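Local coordinates for secreted protein (Streptomyces lividans TK24, PDB 5LXZ) that probably acts as a secreted copper-radical oxidase related to galactose oxidase (family AA5), built round a beta-propeller that carries a copper ion, at residues E244-P249 with I259-G264; F295-A300 with A314-G319; R224-F229 with I237-M242. The protein carries 1 engineered substitution. All coordinates share one frame; numbering follows the deposited sequence. Where two conformers were deposited one is given.

In the fold
The three contacts follow the chain in the order interaction 3, interaction 1, interaction 2, each closing before the next opens. Interactions 1 and 2 lie in successive four-stranded Kelch blades, interaction 3 in a hairpin of the branched sheet before them. Interaction 1 is the middle one: its centre is about 11 Å from that of interaction 2 and about 12 Å from that of interaction 3, whereas interactions 2 and 3 have centres about 22 Å apart and do not touch. S261 OG packs on M242 SD between interactions 1 and 3. Between interactions 1 and 2, S263 OG meets F295 O and Y248 O meets Y298 N, the latter junction lying beside the copper site to which Y248 belongs.

Interaction 1 (E244-P249 with I259-G264); sequences EARAYP and ILSVSG. Engineered in segment 244-249: A247 (natural residue Trp). With CU (copper (II) ion), chain B.
R246 stretches along the end of strand 259-262 and the residues after it, and its guanidinium ends edge-on to the carbonyl of S263. With CG set beside the backbone N (chi1 -52°) and the chain extended from there to NE, NH1 comes to 2.9 Å from S263 O and donates a fairly straight bond, the acceptor lying almost in the guanidinium plane. S261 OG sits over a face of that group instead, 3.3 Å from R246 NE, too poorly angled for a hydrogen bond. E244 CB lies over the rim of one face and S261 O over the rim of the opposite one, while NH2 turns to E277 in a salt bridge and to K275 O. An arginine suits this buried place because its several donors serve acceptors on different sides.

The two segments belong to a Kelch blade: 244-249 is the loop entering strand 250-253, and 259-264 holds strand 259-262 and the loop that follows. P249 CA lies 3.3 Å from V262 O in a CA-H...O contact, and P249 CB is near the carbonyls of V262 and S263 as well as S261 OG. G264, with no side chain and a positive phi of 107°, lets its CA lie 3.0 Å from A247 O in a second CA-H...O contact. Its buried N has no partner in the model.

A247, an engineered residue, directs its methyl away from 259-264. Y248, beside it, has a positive phi of 75°, and its ring leads off to the copper, which Y248 OH binds at 2.1 Å. Water 1, itself a ligand at 2.2 Å from the copper, lies at the ring edge, in its plane. H461 and H548 bind the same metal; Y460, also of the copper site, hydrogen-bonds Y248 OH, and Y298 stacks on the Y248 ring.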
ATOM      1  N   GLU A 244      16.750   8.051   5.674  1.00  9.97           N
ATOM      2  CA  GLU A 244      16.154   7.147   6.637  1.00 10.41           C
ATOM      3  C   GLU A 244      15.989   5.746   6.081  1.00  9.61           C
ATOM      4  O   GLU A 244      15.601   5.567   4.937  1.00  9.62           O
ATOM      5  CB  GLU A 244      14.783   7.648   7.051  1.00 10.51           C
ATOM      6  CG  GLU A 244      14.780   9.004   7.719  1.00 11.68           C
ATOM      7  CD  GLU A 244      15.393   8.982   9.113  1.00 12.79           C
ATOM      8  OE1 GLU A 244      15.191   7.986   9.852  1.00 14.58           O
ATOM      9  OE2 GLU A 244      16.054   9.987   9.497  1.00 14.03           O
ATOM     10  N   ALA A 245      16.275   4.745   6.905  1.00  9.57           N
ATOM     11  CA  ALA A 245      15.904   3.371   6.622  1.00  9.11           C
ATOM     12  C   ALA A 245      14.393   3.267   6.812  1.00  8.82           C
ATOM     13  O   ALA A 245      13.859   3.800   7.788  1.00  9.33           O
ATOM     14  CB  ALA A 245      16.622   2.448   7.567  1.00 10.04           C
ATOM     15  N   ARG A 246      13.714   2.624   5.859  1.00  7.87           N
ATOM     16  CA  ARG A 246      12.259   2.540   5.895  1.00  7.65           C
ATOM     17  C   ARG A 246      11.783   1.212   5.350  1.00  7.91           C
ATOM     18  O   ARG A 246      11.936   0.939   4.175  1.00  9.14           O
ATOM     19  CB  ARG A 246      11.606   3.662   5.077  1.00  7.70           C
ATOM     20  CG  ARG A 246      12.075   5.081   5.400  1.00  7.58           C
ATOM     21  CD  ARG A 246      11.400   6.026   4.396  1.00  7.63           C
ATOM     22  NE  ARG A 246      11.960   7.352   4.522  1.00  7.24           N
ATOM     23  CZ  ARG A 246      11.526   8.302   5.356  1.00  7.39           C
ATOM     24  NH1 ARG A 246      10.458   8.153   6.097  1.00  7.36           N
ATOM     25  NH2 ARG A 246      12.150   9.475   5.442  1.00  7.84           N
ATOM     26  N   ALA A 247      11.200   0.393   6.221  1.00  8.03           N
ATOM     27  CA  ALA A 247      10.334  -0.698   5.820  1.00  7.85           C
ATOM     28  C   ALA A 247       8.924  -0.171   5.835  1.00  7.37           C
ATOM     29  O   ALA A 247       8.447   0.332   6.855  1.00  8.11           O
ATOM     30  CB  ALA A 247      10.433  -1.906   6.756  1.00  8.02           C
ATOM     31  N   TYR A 248       8.233  -0.300   4.700  1.00  7.45           N
ATOM     32  CA  TYR A 248       6.821   0.091   4.526  0.70  7.97           C
ATOM     33  C   TYR A 248       6.585   1.608   4.411  1.00  6.85           C
ATOM     34  O   TYR A 248       5.630   2.160   4.978  1.00  7.04           O
ATOM     35  CB  TYR A 248       5.927  -0.436   5.636  0.70  9.08           C
ATOM     36  CG  TYR A 248       5.677  -1.887   5.716  0.70 11.33           C
ATOM     37  CD1 TYR A 248       6.273  -2.810   4.863  0.70 12.41           C
ATOM     38  CD2 TYR A 248       4.750  -2.318   6.644  0.70 13.80           C
ATOM     39  CE1 TYR A 248       5.970  -4.147   4.990  0.70 14.84           C
ATOM     40  CE2 TYR A 248       4.472  -3.633   6.782  0.70 15.60           C
ATOM     41  CZ  TYR A 248       5.070  -4.537   5.959  0.70 15.91           C
ATOM     42  OH  TYR A 248       4.699  -5.826   6.161  0.70 20.85           O
ATOM     43  N   PRO A 249       7.426   2.328   3.669  1.00  6.30           N
ATOM     44  CA  PRO A 249       7.128   3.732   3.432  1.00  6.31           C
ATOM     45  C   PRO A 249       6.075   3.924   2.305  1.00  6.09           C
ATOM     46  O   PRO A 249       5.939   3.070   1.412  1.00  6.06           O
ATOM     47  CB  PRO A 249       8.468   4.273   2.983  1.00  6.38           C
ATOM     48  CG  PRO A 249       8.995   3.186   2.151  1.00  6.28           C
ATOM     49  CD  PRO A 249       8.576   1.902   2.858  1.00  6.42           C
ATOM     50  N   ILE A 259       9.128  13.337  -5.382  1.00  7.60           N
ATOM     51  CA  ILE A 259       8.501  12.204  -4.681  1.00  7.29           C
ATOM     52  C   ILE A 259       8.745  12.261  -3.193  1.00  6.81           C
ATOM     53  O   ILE A 259       9.884  12.296  -2.739  1.00  7.11           O
ATOM     54  CB  ILE A 259       9.002  10.866  -5.206  1.00  7.32           C
ATOM     55  CG1 ILE A 259       8.979  10.797  -6.737  1.00  8.29           C
ATOM     56  CG2 ILE A 259       8.245   9.714  -4.543  1.00  7.68           C
ATOM     57  CD1 ILE A 259       7.624  11.010  -7.362  1.00  8.99           C
ATOM     58  N   LEU A 260       7.657  12.347  -2.441  1.00  6.53           N
ATOM     59  CA  LEU A 260       7.700  12.378  -1.005  1.00  6.95           C
ATOM     60  C   LEU A 260       7.730  10.949  -0.454  1.00  6.84           C
ATOM     61  O   LEU A 260       6.865  10.144  -0.797  1.00  6.83           O
ATOM     62  CB  LEU A 260       6.513  13.161  -0.488  1.00  7.55           C
ATOM     63  CG  LEU A 260       6.397  13.324   1.031  1.00  8.18           C
ATOM     64  CD1 LEU A 260       7.430  14.254   1.590  1.00  9.35           C
ATOM     65  CD2 LEU A 260       5.020  13.850   1.338  1.00  8.78           C
ATOM     66  N   SER A 261       8.642  10.691   0.459  1.00  6.55           N
ATOM     67  CA  SER A 261       8.714   9.413   1.185  1.00  6.58           C
ATOM     68  C   SER A 261       8.362   9.653   2.648  1.00  6.92           C
ATOM     69  O   SER A 261       8.944  10.530   3.291  1.00  6.87           O
ATOM     70  CB  SER A 261      10.068   8.828   1.044  1.00  7.44           C
ATOM     71  OG  SER A 261      10.100   7.619   1.753  1.00  8.68           O
ATOM     72  N   VAL A 262       7.360   8.906   3.115  1.00  6.34           N
ATOM     73  CA  VAL A 262       6.764   9.070   4.423  1.00  6.86           C
ATOM     74  C   VAL A 262       6.736   7.765   5.171  1.00  6.77           C
ATOM     75  O   VAL A 262       6.314   6.720   4.646  1.00  7.00           O
ATOM     76  CB  VAL A 262       5.333   9.613   4.295  1.00  7.16           C
ATOM     77  CG1 VAL A 262       4.674   9.866   5.621  1.00  7.86           C
ATOM     78  CG2 VAL A 262       5.380  10.918   3.511  1.00  7.39           C
ATOM     79  N   SER A 263       7.108   7.873   6.440  1.00  6.69           N
ATOM     80  CA  SER A 263       6.944   6.788   7.408  1.00  7.31           C
ATOM     81  C   SER A 263       7.849   5.608   7.117  1.00  7.53           C
ATOM     82  O   SER A 263       8.892   5.751   6.489  1.00  7.52           O
ATOM     83  CB  SER A 263       5.459   6.417   7.576  1.00  7.93           C
ATOM     84  OG  SER A 263       5.291   5.625   8.779  1.00  9.61           O
ATOM     85  N   GLY A 264       7.493   4.451   7.647  1.00  7.25           N
ATOM     86  CA  GLY A 264       8.285   3.256   7.609  1.00  7.68           C
ATOM     87  C   GLY A 264       8.912   2.923   8.962  1.00  8.56           C
ATOM     88  O   GLY A 264       8.873   3.719   9.890  1.00 10.28           O
TER
HETATM   89 CU    CU B 701       4.049  -6.870   4.508  0.70  8.81          CU
HETATM   90  O   HOH W   1       5.309  -7.908   5.960  0.70 16.96           O

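Interaction 2 (F295-A300 with A314-G319)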
ATOM      1  N   PHE A 295       3.192   9.557  10.548  1.00  8.20           N
ATOM      2  CA  PHE A 295       2.090   8.691  10.161  1.00  7.70           C
ATOM      3  C   PHE A 295       2.458   7.233  10.418  1.00  7.16           C
ATOM      4  O   PHE A 295       3.637   6.900  10.430  1.00  7.00           O
ATOM      5  CB  PHE A 295       1.795   8.813   8.646  1.00  8.27           C
ATOM      6  CG  PHE A 295       1.335  10.164   8.194  1.00  8.80           C
ATOM      7  CD1 PHE A 295       2.247  11.125   7.791  1.00  8.88           C
ATOM      8  CD2 PHE A 295      -0.021  10.470   8.173  1.00  9.39           C
ATOM      9  CE1 PHE A 295       1.821  12.363   7.388  1.00  9.13           C
ATOM     10  CE2 PHE A 295      -0.458  11.735   7.760  1.00 10.17           C
ATOM     11  CZ  PHE A 295       0.481  12.662   7.324  1.00  9.48           C
ATOM     12  N   PRO A 296       1.451   6.369  10.499  1.00  7.16           N
ATOM     13  CA  PRO A 296       1.715   4.944  10.442  1.00  6.79           C
ATOM     14  C   PRO A 296       2.279   4.535   9.097  1.00  6.57           C
ATOM     15  O   PRO A 296       2.343   5.382   8.212  1.00  7.02           O
ATOM     16  CB  PRO A 296       0.332   4.307  10.628  1.00  7.01           C
ATOM     17  CG  PRO A 296      -0.626   5.388  10.306  1.00  7.61           C
ATOM     18  CD  PRO A 296       0.016   6.684  10.611  1.00  7.59           C
ATOM     19  N   THR A 297       2.604   3.273   8.929  1.00  6.34           N
ATOM     20  CA  THR A 297       3.212   2.795   7.681  1.00  6.56           C
ATOM     21  C   THR A 297       2.205   2.703   6.562  1.00  6.24           C
ATOM     22  O   THR A 297       0.999   2.672   6.775  1.00  6.12           O
ATOM     23  CB  THR A 297       3.873   1.425   7.875  1.00  7.08           C
ATOM     24  OG1 THR A 297       2.867   0.444   8.155  1.00  7.56           O
ATOM     25  CG2 THR A 297       4.931   1.486   8.936  1.00  7.71           C
ATOM     26  N   TYR A 298       2.705   2.701   5.331  1.00  5.69           N
ATOM     27  CA  TYR A 298       1.906   2.768   4.118  1.00  5.66           C
ATOM     28  C   TYR A 298       0.702   3.700   4.267  1.00  5.25           C
ATOM     29  O   TYR A 298      -0.447   3.315   3.925  1.00  5.22           O
ATOM     30  CB  TYR A 298       1.493   1.380   3.601  1.00  5.63           C
ATOM     31  CG  TYR A 298       2.613   0.544   3.044  1.00  5.89           C
ATOM     32  CD1 TYR A 298       3.474   1.050   2.095  1.00  6.04           C
ATOM     33  CD2 TYR A 298       2.796  -0.786   3.433  1.00  5.79           C
ATOM     34  CE1 TYR A 298       4.485   0.282   1.566  1.00  6.23           C
ATOM     35  CE2 TYR A 298       3.815  -1.556   2.927  1.00  5.97           C
ATOM     36  CZ  TYR A 298       4.643  -1.047   1.969  1.00  6.08           C
ATOM     37  OH  TYR A 298       5.637  -1.873   1.473  1.00  6.52           O
ATOM     38  N   PRO A 299       0.916   4.940   4.698  1.00  5.42           N
ATOM     39  CA  PRO A 299      -0.213   5.865   4.743  1.00  5.21           C
ATOM     40  C   PRO A 299      -0.728   6.134   3.357  1.00  5.18           C
ATOM     41  O   PRO A 299       0.028   6.345   2.434  1.00  5.46           O
ATOM     42  CB  PRO A 299       0.351   7.129   5.377  1.00  5.23           C
ATOM     43  CG  PRO A 299       1.819   7.055   4.990  1.00  5.25           C
ATOM     44  CD  PRO A 299       2.202   5.611   4.996  1.00  5.49           C
ATOM     45  N   ALA A 300      -2.040   6.117   3.169  1.00  5.03           N
ATOM     46  CA  ALA A 300      -2.614   6.380   1.861  1.00  5.21           C
ATOM     47  C   ALA A 300      -2.654   7.872   1.589  1.00  5.39           C
ATOM     48  O   ALA A 300      -3.545   8.560   2.072  1.00  5.61           O
ATOM     49  CB  ALA A 300      -4.000   5.773   1.776  1.00  5.61           C
ATOM     50  N   ALA A 314      -6.218   5.368   5.765  1.00  5.63           N
ATOM     51  CA  ALA A 314      -5.852   3.965   5.527  1.00  5.54           C
ATOM     52  C   ALA A 314      -4.358   3.810   5.673  1.00  5.48           C
ATOM     53  O   ALA A 314      -3.594   4.710   5.273  1.00  5.78           O
ATOM     54  CB  ALA A 314      -6.288   3.511   4.139  1.00  5.38           C
ATOM     55  N   ASN A 315      -3.931   2.716   6.280  1.00  5.64           N
ATOM     56  CA  ASN A 315      -2.511   2.516   6.583  1.00  5.60           C
ATOM     57  C   ASN A 315      -2.280   1.066   6.948  1.00  5.98           C
ATOM     58  O   ASN A 315      -3.226   0.349   7.153  1.00  6.23           O
ATOM     59  CB  ASN A 315      -2.075   3.403   7.773  1.00  5.95           C
ATOM     60  CG  ASN A 315      -2.699   2.981   9.089  1.00  6.53           C
ATOM     61  OD1 ASN A 315      -2.121   2.205   9.817  1.00  6.17           O
ATOM     62  ND2 ASN A 315      -3.920   3.434   9.358  1.00  6.45           N
ATOM     63  N   ALA A 316      -1.029   0.659   6.996  1.00  6.25           N
ATOM     64  CA  ALA A 316      -0.650  -0.734   7.281  1.00  6.75           C
ATOM     65  C   ALA A 316      -0.249  -0.948   8.731  1.00  7.99           C
ATOM     66  O   ALA A 316       0.162  -2.061   9.100  1.00  9.64           O
ATOM     67  CB  ALA A 316       0.451  -1.199   6.337  1.00  7.06           C
ATOM     68  N   GLY A 317      -0.401   0.074   9.553  1.00  7.49           N
ATOM     69  CA  GLY A 317      -0.175  -0.012  10.985  1.00  7.66           C
ATOM     70  C   GLY A 317       1.194   0.434  11.448  1.00  7.75           C
ATOM     71  O   GLY A 317       1.945   1.080  10.713  1.00  7.79           O
ATOM     72  N   TYR A 318       1.498   0.114  12.705  1.00  7.66           N
ATOM     73  CA  TYR A 318       2.676   0.577  13.440  1.00  8.25           C
ATOM     74  C   TYR A 318       2.545   2.015  13.904  1.00  7.90           C
ATOM     75  O   TYR A 318       1.734   2.792  13.388  1.00  8.23           O
ATOM     76  CB  TYR A 318       4.000   0.343  12.705  1.00  9.07           C
ATOM     77  CG  TYR A 318       4.277  -1.110  12.448  1.00 10.70           C
ATOM     78  CD1 TYR A 318       4.805  -1.904  13.456  1.00 11.80           C
ATOM     79  CD2 TYR A 318       4.011  -1.701  11.217  1.00 12.64           C
ATOM     80  CE1 TYR A 318       5.052  -3.244  13.255  1.00 13.40           C
ATOM     81  CE2 TYR A 318       4.276  -3.043  10.998  1.00 13.73           C
ATOM     82  CZ  TYR A 318       4.769  -3.809  12.049  1.00 15.04           C
ATOM     83  OH  TYR A 318       5.028  -5.172  11.854  1.00 19.54           O
ATOM     84  N   GLY A 319       3.360   2.373  14.870  1.00  8.06           N
ATOM     85  CA  GLY A 319       3.248   3.640  15.529  1.00  8.19           C
ATOM     86  C   GLY A 319       2.100   3.709  16.490  1.00  8.29           C
ATOM     87  O   GLY A 319       1.297   2.766  16.632  1.00  7.50           O
TER
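A314 begins the pairing: its O accepts from A300 N at 3.0 Å, and the two small methyls pack beside each other. At N315 the side chain crosses P296 at about a right angle, OD1 3.3 Å from P296 CB, so the puckered proline ring, through CB and CG, lies against the amide. With chi1 at 68°, CG stands between backbone N and carbonyl carbon, and OD1 also takes a weak bond from G317 N, while ND2 donates to G313 O. A316 N then gives T297 O a nearly straight bond (2.9 Å, 172°), and A316 CB meets the Y298 ring at its edge, 3.8 Å from CD2. G317 O is gripped twice by T297, from N at 2.9 Å and from OG1 at 2.8 Å; the hydroxyl, at chi1 66°, arrives from above the carbonyl plane. The backbone angles of G317 suit glycine. Y318 follows, with T297 OG1 at its ring edge. Both segments are loops of one Kelch motif, flanking strands 301-303 and 309-311: P296 and P299 rest on Y311 of strand 309-311, while A300 and A314 touch T354 of the next blade's strand 353-356.

Interaction 3 (R224-F229 with I237-M242)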
ATOM      1  N   ARG A 224      17.686   1.581   3.591  1.00 10.37           N
ATOM      2  CA  ARG A 224      17.681   2.881   2.939  1.00 11.04           C
ATOM      3  C   ARG A 224      17.662   2.806   1.421  1.00 10.29           C
ATOM      4  O   ARG A 224      17.497   3.837   0.772  1.00  9.43           O
ATOM      5  CB  ARG A 224      18.897   3.693   3.356  1.00 12.73           C
ATOM      6  CG  ARG A 224      18.979   3.948   4.838  1.00 15.32           C
ATOM      7  CD  ARG A 224      20.214   4.759   5.261  1.00 17.89           C
ATOM      8  NE  ARG A 224      20.085   4.941   6.708  1.00 23.03           N
ATOM      9  CZ  ARG A 224      20.389   4.025   7.657  1.00 30.24           C
ATOM     10  NH1 ARG A 224      20.926   2.836   7.355  1.00 33.64           N
ATOM     11  NH2 ARG A 224      20.153   4.296   8.944  1.00 31.37           N
ATOM     12  N   ASP A 225      17.882   1.624   0.858  1.00 10.46           N
ATOM     13  CA  ASP A 225      18.124   1.455  -0.563  1.00 10.97           C
ATOM     14  C   ASP A 225      17.045   2.053  -1.438  1.00 10.55           C
ATOM     15  O   ASP A 225      15.852   1.930  -1.118  1.00 10.61           O
ATOM     16  CB  ASP A 225      18.219  -0.023  -0.938  1.00 12.75           C
ATOM     17  CG  ASP A 225      19.306  -0.779  -0.187  1.00 15.24           C
ATOM     18  OD1 ASP A 225      19.653  -0.442   0.967  1.00 16.25           O
ATOM     19  OD2 ASP A 225      19.792  -1.786  -0.764  1.00 18.89           O
ATOM     20  N   ALA A 226      17.437   2.624  -2.558  1.00  8.86           N
ATOM     21  CA  ALA A 226      16.516   3.110  -3.559  1.00  9.14           C
ATOM     22  C   ALA A 226      16.973   2.822  -4.961  1.00  8.65           C
ATOM     23  O   ALA A 226      18.195   2.889  -5.271  1.00  8.83           O
ATOM     24  CB  ALA A 226      16.286   4.584  -3.390  1.00  8.97           C
ATOM     25  N   PHE A 227      16.015   2.559  -5.845  1.00  7.94           N
ATOM     26  CA  PHE A 227      16.322   2.243  -7.230  1.00  8.67           C
ATOM     27  C   PHE A 227      15.272   2.890  -8.122  1.00  8.81           C
ATOM     28  O   PHE A 227      14.170   3.177  -7.676  1.00  9.15           O
ATOM     29  CB  PHE A 227      16.221   0.725  -7.464  1.00  8.78           C
ATOM     30  CG  PHE A 227      17.129  -0.090  -6.606  1.00  9.49           C
ATOM     31  CD1 PHE A 227      16.767  -0.445  -5.319  1.00 10.17           C
ATOM     32  CD2 PHE A 227      18.412  -0.395  -7.055  1.00 10.48           C
ATOM     33  CE1 PHE A 227      17.632  -1.165  -4.506  1.00 10.67           C
ATOM     34  CE2 PHE A 227      19.285  -1.087  -6.218  1.00 10.80           C
ATOM     35  CZ  PHE A 227      18.892  -1.479  -4.976  1.00 11.24           C
ATOM     36  N   GLU A 228      15.603   3.094  -9.380  1.00  9.31           N
ATOM     37  CA  GLU A 228      14.606   3.318 -10.393  1.00  9.80           C
ATOM     38  C   GLU A 228      14.510   2.057 -11.230  1.00 10.00           C
ATOM     39  O   GLU A 228      15.516   1.599 -11.748  1.00 10.63           O
ATOM     40  CB  GLU A 228      14.924   4.513 -11.242  1.00 10.23           C
ATOM     41  CG  GLU A 228      14.827   5.847 -10.513  1.00 10.56           C
ATOM     42  CD  GLU A 228      15.051   7.043 -11.426  1.00 11.21           C
ATOM     43  OE1 GLU A 228      14.989   6.879 -12.681  1.00 12.18           O
ATOM     44  OE2 GLU A 228      15.269   8.167 -10.928  1.00 11.62           O
ATOM     45  N   PHE A 229      13.332   1.465 -11.371  1.00  9.11           N
ATOM     46  CA  PHE A 229      13.194   0.338 -12.275  1.00  9.63           C
ATOM     47  C   PHE A 229      12.917   0.920 -13.651  1.00  9.60           C
ATOM     48  O   PHE A 229      11.931   1.645 -13.839  1.00  9.54           O
ATOM     49  CB  PHE A 229      12.054  -0.607 -11.892  1.00  9.56           C
ATOM     50  CG  PHE A 229      12.012  -1.810 -12.766  1.00  9.87           C
ATOM     51  CD1 PHE A 229      12.912  -2.864 -12.512  1.00 10.62           C
ATOM     52  CD2 PHE A 229      11.206  -1.878 -13.913  1.00 10.42           C
ATOM     53  CE1 PHE A 229      12.936  -3.984 -13.323  1.00 10.44           C
ATOM     54  CE2 PHE A 229      11.271  -3.017 -14.731  1.00 10.92           C
ATOM     55  CZ  PHE A 229      12.117  -4.055 -14.422  1.00 11.50           C
ATOM     56  N   ILE A 237      17.933   0.223 -11.412  1.00 11.24           N
ATOM     57  CA  ILE A 237      19.096   1.124 -11.481  1.00 11.33           C
ATOM     58  C   ILE A 237      19.272   1.789 -10.114  1.00 11.08           C
ATOM     59  O   ILE A 237      18.361   2.482  -9.628  1.00 10.58           O
ATOM     60  CB  ILE A 237      18.908   2.178 -12.561  1.00 13.01           C
ATOM     61  CG1 ILE A 237      18.629   1.520 -13.923  1.00 14.61           C
ATOM     62  CG2 ILE A 237      20.162   3.083 -12.590  1.00 13.05           C
ATOM     63  CD1 ILE A 237      18.419   2.489 -15.043  1.00 16.49           C
ATOM     64  N   LYS A 238      20.416   1.604  -9.477  1.00 11.04           N
ATOM     65  CA  LYS A 238      20.650   2.160  -8.175  1.00 11.57           C
ATOM     66  C   LYS A 238      20.693   3.689  -8.257  1.00 10.87           C
ATOM     67  O   LYS A 238      21.312   4.252  -9.174  1.00 11.81           O
ATOM     68  CB  LYS A 238      21.995   1.661  -7.623  1.00 13.70           C
ATOM     69  CG  LYS A 238      22.279   2.098  -6.200  1.00 16.47           C
ATOM     70  CD  LYS A 238      23.425   1.275  -5.603  1.00 19.65           C
ATOM     71  CE  LYS A 238      23.507   1.393  -4.097  0.50 20.42           C
ATOM     72  NZ  LYS A 238      23.897   2.754  -3.650  0.50 22.06           N
ATOM     73  N   VAL A 239      19.983   4.348  -7.349  1.00  9.78           N
ATOM     74  CA  VAL A 239      20.053   5.780  -7.160  1.00  9.85           C
ATOM     75  C   VAL A 239      20.476   6.070  -5.744  1.00  9.69           C
ATOM     76  O   VAL A 239      20.742   5.160  -4.974  1.00 10.60           O
ATOM     77  CB  VAL A 239      18.703   6.466  -7.558  1.00  9.55           C
ATOM     78  CG1 VAL A 239      18.424   6.230  -9.043  1.00  9.67           C
ATOM     79  CG2 VAL A 239      17.530   6.083  -6.642  1.00  9.89           C
ATOM     80  N   ASP A 240      20.490   7.340  -5.342  1.00  9.43           N
ATOM     81  CA  ASP A 240      20.925   7.610  -3.960  1.00 10.29           C
ATOM     82  C   ASP A 240      20.007   6.912  -2.966  1.00  9.97           C
ATOM     83  O   ASP A 240      18.772   6.930  -3.167  1.00  9.56           O
ATOM     84  CB  ASP A 240      20.897   9.095  -3.624  1.00 11.79           C
ATOM     85  CG  ASP A 240      22.035   9.871  -4.217  1.00 14.45           C
ATOM     86  OD1 ASP A 240      22.785   9.345  -5.091  1.00 16.74           O
ATOM     87  OD2 ASP A 240      22.085  11.067  -3.852  1.00 15.16           O
ATOM     88  N   PRO A 241      20.581   6.344  -1.898  1.00  9.88           N
ATOM     89  CA  PRO A 241      19.725   5.838  -0.833  1.00 10.12           C
ATOM     90  C   PRO A 241      19.027   6.981  -0.089  1.00  9.68           C
ATOM     91  O   PRO A 241      19.498   8.112  -0.069  1.00  9.32           O
ATOM     92  CB  PRO A 241      20.715   5.156   0.093  1.00 10.51           C
ATOM     93  CG  PRO A 241      22.000   5.933  -0.062  1.00 11.17           C
ATOM     94  CD  PRO A 241      22.022   6.220  -1.529  1.00 10.67           C
ATOM     95  N   MET A 242      17.883   6.667   0.510  1.00  9.23           N
ATOM     96  CA  MET A 242      17.240   7.588   1.415  1.00  9.26           C
ATOM     97  C   MET A 242      18.130   7.874   2.633  1.00  9.88           C
ATOM     98  O   MET A 242      19.016   7.082   2.980  1.00 10.91           O
ATOM     99  CB  MET A 242      15.909   7.016   1.920  1.00  9.24           C
ATOM    100  CG  MET A 242      14.918   6.868   0.819  1.00  8.75           C
ATOM    101  SD  MET A 242      13.335   6.217   1.391  1.00  8.91           S
ATOM    102  CE  MET A 242      13.831   4.614   1.997  1.00  9.41           C
TER
HETATM  103  O   HOH W   2      20.345   3.152  -3.069  1.00 15.22           O
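A beta hairpin, strand 226-230 returning as strand 235-238, makes this contact. E228 and I237 form an antiparallel hydrogen-bonded pair, E228 N to I237 O and I237 N to E228 O both spanning 2.8 Å. F227 and K238 are the neighbouring non-hydrogen-bonded pair; the aromatic ring lies obliquely against K238 CA, which is 3.6 Å from F227 CD2. K238 itself is exposed, as suits a lysine.

V239 N extends the ladder to A226 O at 3.1 Å. With chi1 at -62°, V239 CG1 stands beside the backbone N and meets E228 CG at 3.9 Å, while V239 CG2 turns to A226 CB at 3.8 Å; the side chains of E228 and V239 cross at about a right angle. Within the sheet, strand 226-230 has 235-238 next to it and pairs on its other side with strand 91-102, and the E228 carboxylate bonds Y279 and N90.

Past V239 the segments separate enough for water 2, which accepts from A226 N and donates to V239 O. D240 O lies 3.4 Å from A226 CB, a close fit that the small methyl allows. The chains rejoin where M242 N donates to R224 O at 2.9 Å; the extended arginine chain runs past M242 O, its CB 3.4 Å from that atom, and NE bonds H243 O.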